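Local atomic coordinates of SloR (Streptococcus mutans, PDB entry 5CVI), a protein that probably binds DNA as a manganese-responsive transcription regulator of the DtxR/MntR family, working as a homodimer. Residues N4-S16 / Y59-Y73. Sequence-based numbering, arbitrary orientation.
Sequences NKEDYLKIIYELS and YLLTKKGQILASSLY. With ZN (zinc ion), chain H.
Gln66 O, which lies 4.0 Å from Tyr13 CE2, takes two bonds from Ser70: the backbone N on one face of its carbonyl plane and the side-chain OG, at 2.8 Å, on the other. Ser70 OG also pairs with Leu136 N, while Tyr13 OH bonds to Leu136 O. With CG anti to the backbone N (chi1 -163°), Tyr13 enters as a knob among Gln66, Ala69, Ser70 and Tyr73, its CD2 3.6 Å from Ala69 CB. The helix axes pass 8.9 Å apart at -98°, a nearly perpendicular crossing centred near Lys10 and Ala69. The very short approach of Tyr73 OH to Lys10 O makes that hydrogen bond doubtful in detail. Lys10 CD stands 4.0 Å above the centre of the Tyr73 ring, a CH-pi contact; beyond its bend at chi3, Lys10 ends in a salt bridge with zinc ligand Glu102. Leu9 CG meets Leu61 CD2 at 3.6 Å, and Leu9 CD2 touches Leu68 CD2. Asp7 OD1, 2.0 Å from zinc, shares the metal with Glu99, Glu102 and His103. The crossing packs the first helix of the DtxR-family winged helix-turn-helix domain on the long helix 63-85, beside this metal site bridging the DNA-binding and dimerisation regions.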
loop_
_atom_site.group_PDB
_atom_site.type_symbol
_atom_site.label_atom_id
_atom_site.label_comp_id
_atom_site.label_asym_id
_atom_site.label_seq_id
_atom_site.Cartn_x
_atom_site.Cartn_y
_atom_site.Cartn_z
ATOM N N ASN B 4 -6.935 -12.657 -4.443
ATOM C CA ASN B 4 -7.812 -13.360 -3.514
ATOM C C ASN B 4 -9.188 -13.615 -4.124
ATOM O O ASN B 4 -9.457 -13.212 -5.254
ATOM C CB ASN B 4 -7.942 -12.609 -2.184
ATOM C CG ASN B 4 -8.945 -11.478 -2.250
ATOM O OD1 ASN B 4 -8.966 -10.709 -3.208
ATOM N ND2 ASN B 4 -9.792 -11.377 -1.232
ATOM N N LYS B 5 -10.050 -14.284 -3.366
ATOM C CA LYS B 5 -11.386 -14.645 -3.830
ATOM C C LYS B 5 -12.204 -13.460 -4.344
ATOM O O LYS B 5 -13.000 -13.605 -5.269
ATOM C CB LYS B 5 -12.152 -15.365 -2.713
ATOM C CG LYS B 5 -11.991 -14.720 -1.347
ATOM C CD LYS B 5 -12.741 -15.477 -0.262
ATOM C CE LYS B 5 -12.201 -15.136 1.119
ATOM N NZ LYS B 5 -12.082 -13.665 1.342
ATOM N N GLU B 6 -12.002 -12.293 -3.742
ATOM C CA GLU B 6 -12.842 -11.128 -4.015
ATOM C C GLU B 6 -12.787 -10.646 -5.469
ATOM O O GLU B 6 -13.762 -10.096 -5.986
ATOM C CB GLU B 6 -12.501 -9.988 -3.045
ATOM C CG GLU B 6 -12.754 -10.334 -1.583
ATOM C CD GLU B 6 -12.386 -9.209 -0.630
ATOM O OE1 GLU B 6 -11.893 -8.162 -1.101
ATOM O OE2 GLU B 6 -12.589 -9.376 0.592
ATOM N N ASP B 7 -11.654 -10.870 -6.126
ATOM C CA ASP B 7 -11.461 -10.428 -7.505
ATOM C C ASP B 7 -12.425 -11.102 -8.476
ATOM O O ASP B 7 -12.664 -10.605 -9.576
ATOM C CB ASP B 7 -10.017 -10.663 -7.943
ATOM C CG ASP B 7 -9.035 -9.815 -7.169
ATOM O OD1 ASP B 7 -9.439 -8.731 -6.701
ATOM O OD2 ASP B 7 -7.867 -10.231 -7.025
ATOM N N TYR B 8 -12.976 -12.234 -8.058
ATOM C CA TYR B 8 -13.992 -12.927 -8.838
ATOM C C TYR B 8 -15.240 -12.054 -8.944
ATOM O O TYR B 8 -15.940 -12.074 -9.954
ATOM C CB TYR B 8 -14.322 -14.275 -8.189
ATOM C CG TYR B 8 -15.318 -15.115 -8.952
ATOM C CD1 TYR B 8 -14.920 -15.896 -10.029
ATOM C CD2 TYR B 8 -16.657 -15.139 -8.586
ATOM C CE1 TYR B 8 -15.830 -16.671 -10.727
ATOM C CE2 TYR B 8 -17.573 -15.909 -9.277
ATOM C CZ TYR B 8 -17.156 -16.674 -10.346
ATOM O OH TYR B 8 -18.067 -17.444 -11.034
ATOM N N LEU B 9 -15.504 -11.278 -7.899
ATOM C CA LEU B 9 -16.665 -10.396 -7.878
ATOM C C LEU B 9 -16.580 -9.299 -8.938
ATOM O O LEU B 9 -17.586 -8.942 -9.552
ATOM C CB LEU B 9 -16.855 -9.786 -6.486
ATOM C CG LEU B 9 -17.560 -10.671 -5.453
ATOM C CD1 LEU B 9 -16.995 -12.080 -5.467
ATOM C CD2 LEU B 9 -17.439 -10.064 -4.062
ATOM N N LYS B 10 -15.379 -8.773 -9.159
ATOM C CA LYS B 10 -15.186 -7.704 -10.135
ATOM C C LYS B 10 -15.373 -8.187 -11.572
ATOM O O LYS B 10 -15.872 -7.450 -12.421
ATOM C CB LYS B 10 -13.811 -7.046 -9.967
ATOM C CG LYS B 10 -13.698 -6.154 -8.739
ATOM C CD LYS B 10 -12.460 -5.269 -8.793
ATOM C CE LYS B 10 -11.179 -6.084 -8.714
ATOM N NZ LYS B 10 -9.974 -5.206 -8.710
ATOM N N ILE B 11 -14.970 -9.424 -11.837
ATOM C CA ILE B 11 -15.126 -10.009 -13.164
ATOM C C ILE B 11 -16.588 -10.360 -13.434
ATOM O O ILE B 11 -17.092 -10.158 -14.537
ATOM C CB ILE B 11 -14.253 -11.264 -13.330
ATOM C CG1 ILE B 11 -12.791 -10.940 -13.020
ATOM C CG2 ILE B 11 -14.402 -11.840 -14.731
ATOM C CD1 ILE B 11 -12.209 -9.846 -13.882
ATOM N N ILE B 12 -17.263 -10.888 -12.418
ATOM C CA ILE B 12 -18.685 -11.198 -12.514
ATOM C C ILE B 12 -19.500 -9.918 -12.683
ATOM O O ILE B 12 -20.532 -9.908 -13.356
ATOM C CB ILE B 12 -19.180 -11.955 -11.261
ATOM C CG1 ILE B 12 -18.498 -13.321 -11.156
ATOM C CG2 ILE B 12 -20.690 -12.123 -11.291
ATOM C CD1 ILE B 12 -18.795 -14.249 -12.319
ATOM N N TYR B 13 -19.019 -8.839 -12.074
ATOM C CA TYR B 13 -19.704 -7.552 -12.117
ATOM C C TYR B 13 -19.877 -7.052 -13.548
ATOM O O TYR B 13 -20.981 -6.695 -13.957
ATOM C CB TYR B 13 -18.938 -6.514 -11.293
ATOM C CG TYR B 13 -19.742 -5.280 -10.940
ATOM C CD1 TYR B 13 -19.861 -4.222 -11.834
ATOM C CD2 TYR B 13 -20.368 -5.168 -9.706
ATOM C CE1 TYR B 13 -20.590 -3.091 -11.508
ATOM C CE2 TYR B 13 -21.098 -4.042 -9.373
ATOM C CZ TYR B 13 -21.205 -3.008 -10.276
ATOM O OH TYR B 13 -21.929 -1.888 -9.942
ATOM N N GLU B 14 -18.786 -7.026 -14.308
ATOM C CA GLU B 14 -18.828 -6.511 -15.675
ATOM C C GLU B 14 -19.538 -7.476 -16.622
ATOM O O GLU B 14 -20.204 -7.050 -17.566
ATOM C CB GLU B 14 -17.422 -6.178 -16.190
ATOM C CG GLU B 14 -16.490 -7.375 -16.312
ATOM C CD GLU B 14 -15.126 -7.003 -16.878
ATOM O OE1 GLU B 14 -14.890 -5.805 -17.150
ATOM O OE2 GLU B 14 -14.287 -7.915 -17.050
ATOM N N LEU B 15 -19.393 -8.774 -16.364
ATOM C CA LEU B 15 -20.078 -9.793 -17.155
ATOM C C LEU B 15 -21.584 -9.599 -17.072
ATOM O O LEU B 15 -22.298 -9.748 -18.063
ATOM C CB LEU B 15 -19.701 -11.194 -16.674
ATOM C CG LEU B 15 -18.744 -11.973 -17.578
ATOM C CD1 LEU B 15 -17.466 -11.182 -17.806
ATOM C CD2 LEU B 15 -18.425 -13.341 -16.988
ATOM N N SER B 16 -22.058 -9.257 -15.879
ATOM C CA SER B 16 -23.474 -9.006 -15.656
ATOM C C SER B 16 -23.918 -7.736 -16.376
ATOM O O SER B 16 -25.050 -7.645 -16.853
ATOM C CB SER B 16 -23.763 -8.903 -14.159
ATOM O OG SER B 16 -25.147 -8.737 -13.916
ATOM N N TYR B 59 -23.519 -17.793 -12.021
ATOM C CA TYR B 59 -23.193 -17.143 -10.755
ATOM C C TYR B 59 -23.503 -15.646 -10.780
ATOM O O TYR B 59 -23.064 -14.922 -11.675
ATOM C CB TYR B 59 -21.730 -17.386 -10.373
ATOM C CG TYR B 59 -21.445 -18.803 -9.925
ATOM C CD1 TYR B 59 -21.838 -19.249 -8.669
ATOM C CD2 TYR B 59 -20.788 -19.698 -10.760
ATOM C CE1 TYR B 59 -21.579 -20.544 -8.254
ATOM C CE2 TYR B 59 -20.526 -20.996 -10.355
ATOM C CZ TYR B 59 -20.923 -21.413 -9.103
ATOM O OH TYR B 59 -20.664 -22.704 -8.702
ATOM N N LEU B 60 -24.267 -15.194 -9.789
ATOM C CA LEU B 60 -24.676 -13.796 -9.703
ATOM C C LEU B 60 -24.200 -13.148 -8.408
ATOM O O LEU B 60 -23.925 -13.833 -7.424
ATOM C CB LEU B 60 -26.198 -13.679 -9.808
ATOM C CG LEU B 60 -26.824 -14.029 -11.157
ATOM C CD1 LEU B 60 -28.339 -14.038 -11.047
ATOM C CD2 LEU B 60 -26.369 -13.048 -12.229
ATOM N N LEU B 61 -24.112 -11.822 -8.416
ATOM C CA LEU B 61 -23.717 -11.076 -7.229
ATOM C C LEU B 61 -24.916 -10.823 -6.320
ATOM O O LEU B 61 -25.996 -10.458 -6.784
ATOM C CB LEU B 61 -23.072 -9.740 -7.617
ATOM C CG LEU B 61 -21.676 -9.757 -8.249
ATOM C CD1 LEU B 61 -21.280 -8.363 -8.725
ATOM C CD2 LEU B 61 -20.647 -10.288 -7.263
ATOM N N THR B 62 -24.720 -11.032 -5.022
ATOM C CA THR B 62 -25.679 -10.588 -4.023
ATOM C C THR B 62 -25.471 -9.091 -3.843
ATOM O O THR B 62 -24.482 -8.542 -4.335
ATOM C CB THR B 62 -25.440 -11.276 -2.674
ATOM O OG1 THR B 62 -24.157 -10.889 -2.163
ATOM C CG2 THR B 62 -25.487 -12.786 -2.830
ATOM N N LYS B 63 -26.387 -8.432 -3.142
ATOM C CA LYS B 63 -26.253 -7.001 -2.886
ATOM C C LYS B 63 -24.958 -6.704 -2.128
ATOM O O LYS B 63 -24.310 -5.682 -2.360
ATOM C CB LYS B 63 -27.458 -6.467 -2.108
ATOM C CG LYS B 63 -27.497 -4.949 -1.994
ATOM C CD LYS B 63 -27.455 -4.301 -3.371
ATOM C CE LYS B 63 -27.425 -2.784 -3.288
ATOM N NZ LYS B 63 -27.381 -2.168 -4.644
ATOM N N LYS B 64 -24.581 -7.613 -1.233
ATOM C CA LYS B 64 -23.339 -7.485 -0.481
ATOM C C LYS B 64 -22.144 -7.536 -1.425
ATOM O O LYS B 64 -21.128 -6.879 -1.193
ATOM C CB LYS B 64 -23.238 -8.597 0.567
ATOM C CG LYS B 64 -21.973 -8.563 1.410
ATOM C CD LYS B 64 -21.962 -9.696 2.431
ATOM C CE LYS B 64 -20.722 -9.651 3.310
ATOM N NZ LYS B 64 -20.755 -10.695 4.374
ATOM N N GLY B 65 -22.279 -8.319 -2.491
ATOM C CA GLY B 65 -21.224 -8.477 -3.476
ATOM C C GLY B 65 -21.104 -7.298 -4.421
ATOM O O GLY B 65 -20.009 -6.969 -4.874
ATOM N N GLN B 66 -22.232 -6.664 -4.724
ATOM C CA GLN B 66 -22.230 -5.463 -5.554
ATOM C C GLN B 66 -21.505 -4.335 -4.823
ATOM O O GLN B 66 -20.680 -3.631 -5.404
ATOM C CB GLN B 66 -23.661 -5.033 -5.892
ATOM C CG GLN B 66 -24.503 -6.102 -6.575
ATOM C CD GLN B 66 -25.933 -5.652 -6.813
ATOM O OE1 GLN B 66 -26.253 -4.471 -6.679
ATOM N NE2 GLN B 66 -26.803 -6.595 -7.160
ATOM N N ILE B 67 -21.817 -4.176 -3.542
ATOM C CA ILE B 67 -21.183 -3.154 -2.714
ATOM C C ILE B 67 -19.678 -3.370 -2.616
ATOM O O ILE B 67 -18.897 -2.434 -2.785
ATOM C CB ILE B 67 -21.780 -3.120 -1.294
ATOM C CG1 ILE B 67 -23.269 -2.771 -1.350
ATOM C CG2 ILE B 67 -21.026 -2.133 -0.425
ATOM C CD1 ILE B 67 -23.968 -2.867 -0.016
ATOM N N LEU B 68 -19.277 -4.609 -2.344
ATOM C CA LEU B 68 -17.864 -4.937 -2.201
ATOM C C LEU B 68 -17.134 -4.812 -3.533
ATOM O O LEU B 68 -15.961 -4.437 -3.576
ATOM C CB LEU B 68 -17.685 -6.343 -1.620
ATOM C CG LEU B 68 -16.240 -6.811 -1.422
ATOM C CD1 LEU B 68 -15.454 -5.809 -0.590
ATOM C CD2 LEU B 68 -16.203 -8.188 -0.770
ATOM N N ALA B 69 -17.837 -5.121 -4.619
ATOM C CA ALA B 69 -17.263 -5.008 -5.956
ATOM C C ALA B 69 -17.124 -3.544 -6.364
ATOM O O ALA B 69 -16.100 -3.145 -6.917
ATOM C CB ALA B 69 -18.102 -5.768 -6.965
ATOM N N SER B 70 -18.158 -2.752 -6.096
ATOM C CA SER B 70 -18.113 -1.318 -6.364
ATOM C C SER B 70 -16.989 -0.670 -5.569
ATOM O O SER B 70 -16.320 0.246 -6.047
ATOM C CB SER B 70 -19.442 -0.657 -6.002
ATOM O OG SER B 70 -20.501 -1.181 -6.777
ATOM N N SER B 71 -16.794 -1.152 -4.346
ATOM C CA SER B 71 -15.757 -0.630 -3.471
ATOM C C SER B 71 -14.366 -0.970 -4.000
ATOM O O SER B 71 -13.465 -0.135 -3.986
ATOM C CB SER B 71 -15.936 -1.174 -2.054
ATOM O OG SER B 71 -14.956 -0.637 -1.181
ATOM N N LEU B 72 -14.198 -2.198 -4.476
ATOM C CA LEU B 72 -12.922 -2.617 -5.049
ATOM C C LEU B 72 -12.576 -1.838 -6.314
ATOM O O LEU B 72 -11.412 -1.513 -6.544
ATOM C CB LEU B 72 -12.906 -4.123 -5.319
ATOM C CG LEU B 72 -12.705 -4.999 -4.082
ATOM C CD1 LEU B 72 -12.627 -6.466 -4.465
ATOM C CD2 LEU B 72 -11.451 -4.575 -3.338
ATOM N N TYR B 73 -13.584 -1.530 -7.124
ATOM C CA TYR B 73 -13.356 -0.765 -8.348
ATOM C C TYR B 73 -12.847 0.650 -8.060
ATOM O O TYR B 73 -11.899 1.116 -8.691
ATOM C CB TYR B 73 -14.614 -0.729 -9.224
ATOM C CG TYR B 73 -14.739 -1.919 -10.150
ATOM C CD1 TYR B 73 -13.883 -2.070 -11.232
ATOM C CD2 TYR B 73 -15.711 -2.890 -9.945
ATOM C CE1 TYR B 73 -13.988 -3.152 -12.082
ATOM C CE2 TYR B 73 -15.823 -3.978 -10.794
ATOM C CZ TYR B 73 -14.958 -4.101 -11.860
ATOM O OH TYR B 73 -15.058 -5.179 -12.708
HETATM ZN ZN ZN H . -8.220 -7.421 -5.799
#